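Local structure of Rho guanine nucleotide exchange factor 12 (Homo sapiens, 1TXD) at residues 64-78 with 120-134. The protein acts as a guanine nucleotide exchange factor for the GTPase RhoA, and this chain comprises its catalytic DH domain and the adjoining PH domain. The protein carries 1 engineered substitution. Numbering follows the deposited sequence.
Sequences ELRKIFSNLEDILQL and AAATFCSNQPFALEM
In the helical DH domain, the type II' turn Phe69-Leu72, between helices 62-69 and 72-90, packs against the region around Asn127, with Asn71 and Asn127 each reaching a backbone carbonyl of the other segment. Asn71 ND2 donates to Ala120 O at 2.9 Å, nearly straight (160°), with the acceptor in the amide plane; the same carbonyl receives Phe124 N. A chi1 of 70° sets CG between backbone N and carbonyl carbon and directs the amide to helix 112-126; although Asn71 stands at the N-cap position of helix 72-90, its side chain makes no capping bond. An alanine here would leave the bond from ND2 unmade and is likely to open a gap beside Thr123 and Phe124. Asn127 ND2 donates to Lys67 O at 3.0 Å from above the carbonyl plane, and a water joins this amide to Ile68 O and Ser70 OG. Next to the Asn71 bond, Ile75 CD1 lies over the centre of the Phe124 ring, 3.7 Å from its centroid, and Gln170 of helix 169-186 touches both side chains. Ala131 CB touches Lys67 O and Ile68 O, a small methyl consistent with the 7.6 Å approach of axes 64-69 and 128-134. Met134 CG, anti to the backbone N, presses tightly on Ile68 CG1 (3.4 Å), and bends further out bring CE beside Lys67 CB, while Lys67 NZ makes an off-centre cation-pi contact with Phe130.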
# COMPACT_ATOMS: atom_id res chain seq x y z
N GLU A 64 -17.69 5.85 5.45
CA GLU A 64 -16.57 6.80 5.53
C GLU A 64 -15.64 6.44 6.64
O GLU A 64 -14.48 6.48 6.42
CB GLU A 64 -17.08 8.24 5.72
CG GLU A 64 -17.81 8.79 4.53
CD GLU A 64 -18.72 9.94 4.81
OE1 GLU A 64 -19.15 10.23 6.00
OE2 GLU A 64 -19.28 10.42 3.83
N LEU A 65 -16.16 6.23 7.88
CA LEU A 65 -15.39 5.61 8.93
C LEU A 65 -14.52 4.41 8.50
O LEU A 65 -13.30 4.33 8.83
CB LEU A 65 -16.29 5.09 10.01
CG LEU A 65 -16.83 6.19 10.90
CD1 LEU A 65 -17.84 5.62 11.84
CD2 LEU A 65 -15.68 6.81 11.74
N ARG A 66 -15.17 3.46 7.84
CA ARG A 66 -14.51 2.27 7.34
C ARG A 66 -13.48 2.56 6.31
O ARG A 66 -12.38 1.99 6.36
CB ARG A 66 -15.52 1.29 6.77
CG ARG A 66 -14.94 0.08 6.16
CD ARG A 66 -15.91 -1.08 5.93
NE ARG A 66 -17.28 -0.71 5.54
CZ ARG A 66 -17.65 -0.32 4.35
NH1 ARG A 66 -16.77 -0.26 3.36
NH2 ARG A 66 -18.91 -0.02 4.11
N LYS A 67 -13.79 3.49 5.42
CA LYS A 67 -12.83 3.81 4.38
C LYS A 67 -11.64 4.61 5.01
O LYS A 67 -10.55 4.49 4.52
CB LYS A 67 -13.48 4.64 3.29
CG LYS A 67 -14.14 3.81 2.19
CD LYS A 67 -13.04 3.26 1.20
CE LYS A 67 -13.66 2.39 0.19
NZ LYS A 67 -12.69 1.53 -0.64
N ILE A 68 -11.84 5.33 6.13
CA ILE A 68 -10.69 6.15 6.65
C ILE A 68 -9.78 5.34 7.63
O ILE A 68 -8.57 5.27 7.42
CB ILE A 68 -11.18 7.46 7.25
CG1 ILE A 68 -11.76 8.34 6.10
CG2 ILE A 68 -10.04 8.17 7.96
CD1 ILE A 68 -12.30 9.61 6.57
N PHE A 69 -10.42 4.63 8.55
CA PHE A 69 -9.80 3.93 9.68
C PHE A 69 -9.78 2.42 9.65
O PHE A 69 -9.06 1.79 10.45
CB PHE A 69 -10.57 4.33 10.97
CG PHE A 69 -10.50 5.79 11.28
CD1 PHE A 69 -9.26 6.37 11.65
CD2 PHE A 69 -11.66 6.59 11.23
CE1 PHE A 69 -9.18 7.77 11.91
CE2 PHE A 69 -11.61 7.99 11.48
CZ PHE A 69 -10.37 8.58 11.86
N SER A 70 -10.62 1.82 8.80
CA SER A 70 -10.68 0.37 8.58
C SER A 70 -10.52 -0.38 9.87
O SER A 70 -11.36 -0.26 10.85
CB SER A 70 -9.69 -0.02 7.46
OG SER A 70 -8.29 0.22 7.83
N ASN A 71 -9.46 -1.17 9.91
CA ASN A 71 -9.22 -2.09 11.03
C ASN A 71 -8.20 -1.55 12.00
O ASN A 71 -7.51 -2.32 12.60
CB ASN A 71 -8.80 -3.47 10.53
CG ASN A 71 -7.43 -3.46 9.94
OD1 ASN A 71 -6.96 -2.43 9.51
ND2 ASN A 71 -6.71 -4.58 10.05
N LEU A 72 -8.16 -0.23 12.18
CA LEU A 72 -7.43 0.40 13.28
C LEU A 72 -7.63 -0.30 14.66
O LEU A 72 -6.67 -0.55 15.38
CB LEU A 72 -7.84 1.90 13.50
CG LEU A 72 -7.02 2.57 14.61
CD1 LEU A 72 -5.49 2.53 14.30
CD2 LEU A 72 -7.46 4.04 14.74
N GLU A 73 -8.85 -0.64 14.97
CA GLU A 73 -9.17 -1.32 16.26
C GLU A 73 -8.32 -2.64 16.41
O GLU A 73 -7.76 -2.91 17.47
CB GLU A 73 -10.64 -1.67 16.26
CG GLU A 73 -11.30 -2.14 17.55
CD GLU A 73 -12.77 -2.53 17.31
OE1 GLU A 73 -13.22 -3.65 17.65
OE2 GLU A 73 -13.54 -1.71 16.75
N ASP A 74 -8.16 -3.41 15.33
CA ASP A 74 -7.44 -4.68 15.45
C ASP A 74 -5.95 -4.48 15.41
O ASP A 74 -5.22 -5.21 16.04
CB ASP A 74 -7.82 -5.71 14.38
CG ASP A 74 -9.28 -5.83 14.15
OD1 ASP A 74 -10.21 -5.81 15.10
OD2 ASP A 74 -9.59 -6.06 12.97
N ILE A 75 -5.44 -3.52 14.68
CA ILE A 75 -3.97 -3.36 14.71
C ILE A 75 -3.61 -2.79 16.07
O ILE A 75 -2.60 -3.13 16.66
CB ILE A 75 -3.33 -2.56 13.56
CG1 ILE A 75 -4.06 -1.29 13.31
CG2 ILE A 75 -3.25 -3.40 12.19
CD1 ILE A 75 -3.14 -0.28 12.74
N LEU A 76 -4.46 -1.94 16.60
CA LEU A 76 -4.32 -1.51 17.97
C LEU A 76 -4.23 -2.65 18.98
O LEU A 76 -3.27 -2.67 19.75
CB LEU A 76 -5.36 -0.49 18.38
CG LEU A 76 -5.36 0.01 19.82
CD1 LEU A 76 -4.08 0.75 20.20
CD2 LEU A 76 -6.57 0.92 20.04
N GLN A 77 -5.27 -3.51 19.06
CA GLN A 77 -5.32 -4.62 20.05
C GLN A 77 -4.13 -5.59 19.81
O GLN A 77 -3.53 -6.06 20.71
CB GLN A 77 -6.65 -5.38 19.97
CG GLN A 77 -7.76 -5.00 21.02
CD GLN A 77 -7.28 -4.04 22.15
OE1 GLN A 77 -6.56 -4.47 23.07
NE2 GLN A 77 -7.66 -2.77 22.06
N LEU A 78 -3.74 -5.80 18.56
CA LEU A 78 -2.63 -6.65 18.24
C LEU A 78 -1.30 -6.19 18.85
O LEU A 78 -0.61 -6.96 19.55
CB LEU A 78 -2.52 -6.77 16.72
CG LEU A 78 -1.44 -7.70 16.20
CD1 LEU A 78 -1.74 -8.15 14.84
CD2 LEU A 78 -0.07 -7.05 16.25
N ALA A 120 -3.72 -8.54 9.45
CA ALA A 120 -4.26 -7.32 10.01
C ALA A 120 -3.52 -6.14 9.41
O ALA A 120 -4.13 -5.17 8.95
CB ALA A 120 -4.17 -7.32 11.49
N ALA A 121 -2.20 -6.22 9.39
CA ALA A 121 -1.43 -5.15 8.79
C ALA A 121 -1.71 -5.00 7.29
O ALA A 121 -1.56 -3.89 6.71
CB ALA A 121 0.07 -5.36 8.99
N ALA A 122 -2.05 -6.09 6.63
CA ALA A 122 -2.27 -6.05 5.15
C ALA A 122 -3.54 -5.28 4.86
O ALA A 122 -3.62 -4.52 3.88
CB ALA A 122 -2.39 -7.49 4.52
N THR A 123 -4.53 -5.48 5.73
CA THR A 123 -5.82 -4.79 5.63
C THR A 123 -5.65 -3.28 5.95
O THR A 123 -6.02 -2.41 5.12
CB THR A 123 -6.83 -5.45 6.55
OG1 THR A 123 -7.14 -6.77 6.04
CG2 THR A 123 -8.14 -4.73 6.57
N PHE A 124 -5.13 -2.96 7.14
CA PHE A 124 -4.82 -1.56 7.44
C PHE A 124 -3.95 -0.90 6.37
O PHE A 124 -4.34 0.10 5.78
CB PHE A 124 -4.19 -1.35 8.80
CG PHE A 124 -4.13 0.08 9.19
CD1 PHE A 124 -5.24 0.72 9.61
CD2 PHE A 124 -2.95 0.77 9.20
CE1 PHE A 124 -5.21 2.05 9.98
CE2 PHE A 124 -2.93 2.10 9.59
CZ PHE A 124 -4.04 2.72 9.98
N CYS A 125 -2.82 -1.46 6.06
CA CYS A 125 -1.87 -0.76 5.24
C CYS A 125 -2.25 -0.65 3.75
O CYS A 125 -1.87 0.29 3.08
CB CYS A 125 -0.47 -1.43 5.35
SG CYS A 125 0.28 -1.49 7.00
N SER A 126 -2.94 -1.65 3.22
CA SER A 126 -3.33 -1.69 1.80
C SER A 126 -4.47 -0.71 1.58
O SER A 126 -4.63 -0.21 0.52
CB SER A 126 -3.74 -3.11 1.36
OG SER A 126 -4.95 -3.51 2.00
N ASN A 127 -5.21 -0.43 2.63
CA ASN A 127 -6.22 0.59 2.62
C ASN A 127 -5.80 2.05 2.66
O ASN A 127 -6.65 2.96 2.40
CB ASN A 127 -7.15 0.45 3.84
CG ASN A 127 -8.46 1.20 3.62
OD1 ASN A 127 -9.00 1.11 2.57
ND2 ASN A 127 -8.88 2.01 4.57
N GLN A 128 -4.53 2.27 2.99
CA GLN A 128 -3.98 3.57 3.17
C GLN A 128 -4.26 4.55 2.03
O GLN A 128 -4.65 5.65 2.34
CB GLN A 128 -2.47 3.50 3.45
CG GLN A 128 -1.82 4.90 3.49
CD GLN A 128 -0.39 4.84 3.96
OE1 GLN A 128 -0.11 4.28 5.01
NE2 GLN A 128 0.51 5.37 3.17
N PRO A 129 -4.06 4.20 0.76
CA PRO A 129 -4.32 5.15 -0.31
C PRO A 129 -5.84 5.47 -0.38
O PRO A 129 -6.23 6.61 -0.68
CB PRO A 129 -3.87 4.42 -1.60
CG PRO A 129 -3.18 3.16 -1.21
CD PRO A 129 -3.57 2.91 0.27
N PHE A 130 -6.68 4.47 -0.13
CA PHE A 130 -8.10 4.76 -0.09
C PHE A 130 -8.34 5.71 1.08
O PHE A 130 -9.17 6.60 0.97
CB PHE A 130 -9.01 3.49 0.03
CG PHE A 130 -8.82 2.51 -1.10
CD1 PHE A 130 -9.48 2.66 -2.31
CD2 PHE A 130 -7.97 1.42 -0.94
CE1 PHE A 130 -9.27 1.79 -3.35
CE2 PHE A 130 -7.78 0.53 -2.01
CZ PHE A 130 -8.43 0.70 -3.19
N ALA A 131 -7.66 5.52 2.20
CA ALA A 131 -8.10 6.22 3.45
C ALA A 131 -7.63 7.69 3.33
O ALA A 131 -8.34 8.61 3.64
CB ALA A 131 -7.58 5.57 4.68
N LEU A 132 -6.50 7.90 2.65
CA LEU A 132 -5.91 9.23 2.58
C LEU A 132 -6.73 10.05 1.59
O LEU A 132 -6.77 11.25 1.67
CB LEU A 132 -4.45 9.17 2.10
CG LEU A 132 -3.39 8.63 3.08
CD1 LEU A 132 -2.05 9.00 2.67
CD2 LEU A 132 -3.59 9.04 4.54
N GLU A 133 -7.34 9.39 0.62
CA GLU A 133 -8.09 10.09 -0.39
C GLU A 133 -9.45 10.41 0.13
O GLU A 133 -9.99 11.44 -0.21
CB GLU A 133 -8.11 9.31 -1.73
CG GLU A 133 -9.30 9.69 -2.61
CD GLU A 133 -9.12 11.00 -3.31
OE1 GLU A 133 -7.94 11.30 -3.71
OE2 GLU A 133 -10.18 11.70 -3.50
N MET A 134 -9.98 9.57 1.00
CA MET A 134 -11.26 9.82 1.62
C MET A 134 -11.16 10.99 2.61
O MET A 134 -12.04 11.76 2.71
CB MET A 134 -11.77 8.58 2.34
CG MET A 134 -13.06 8.70 2.94
SD MET A 134 -14.34 9.36 1.86
CE MET A 134 -15.16 7.80 1.23
O HOH W 1 -11.52 0.80 3.72
O HOH W 2 -7.45 2.83 7.19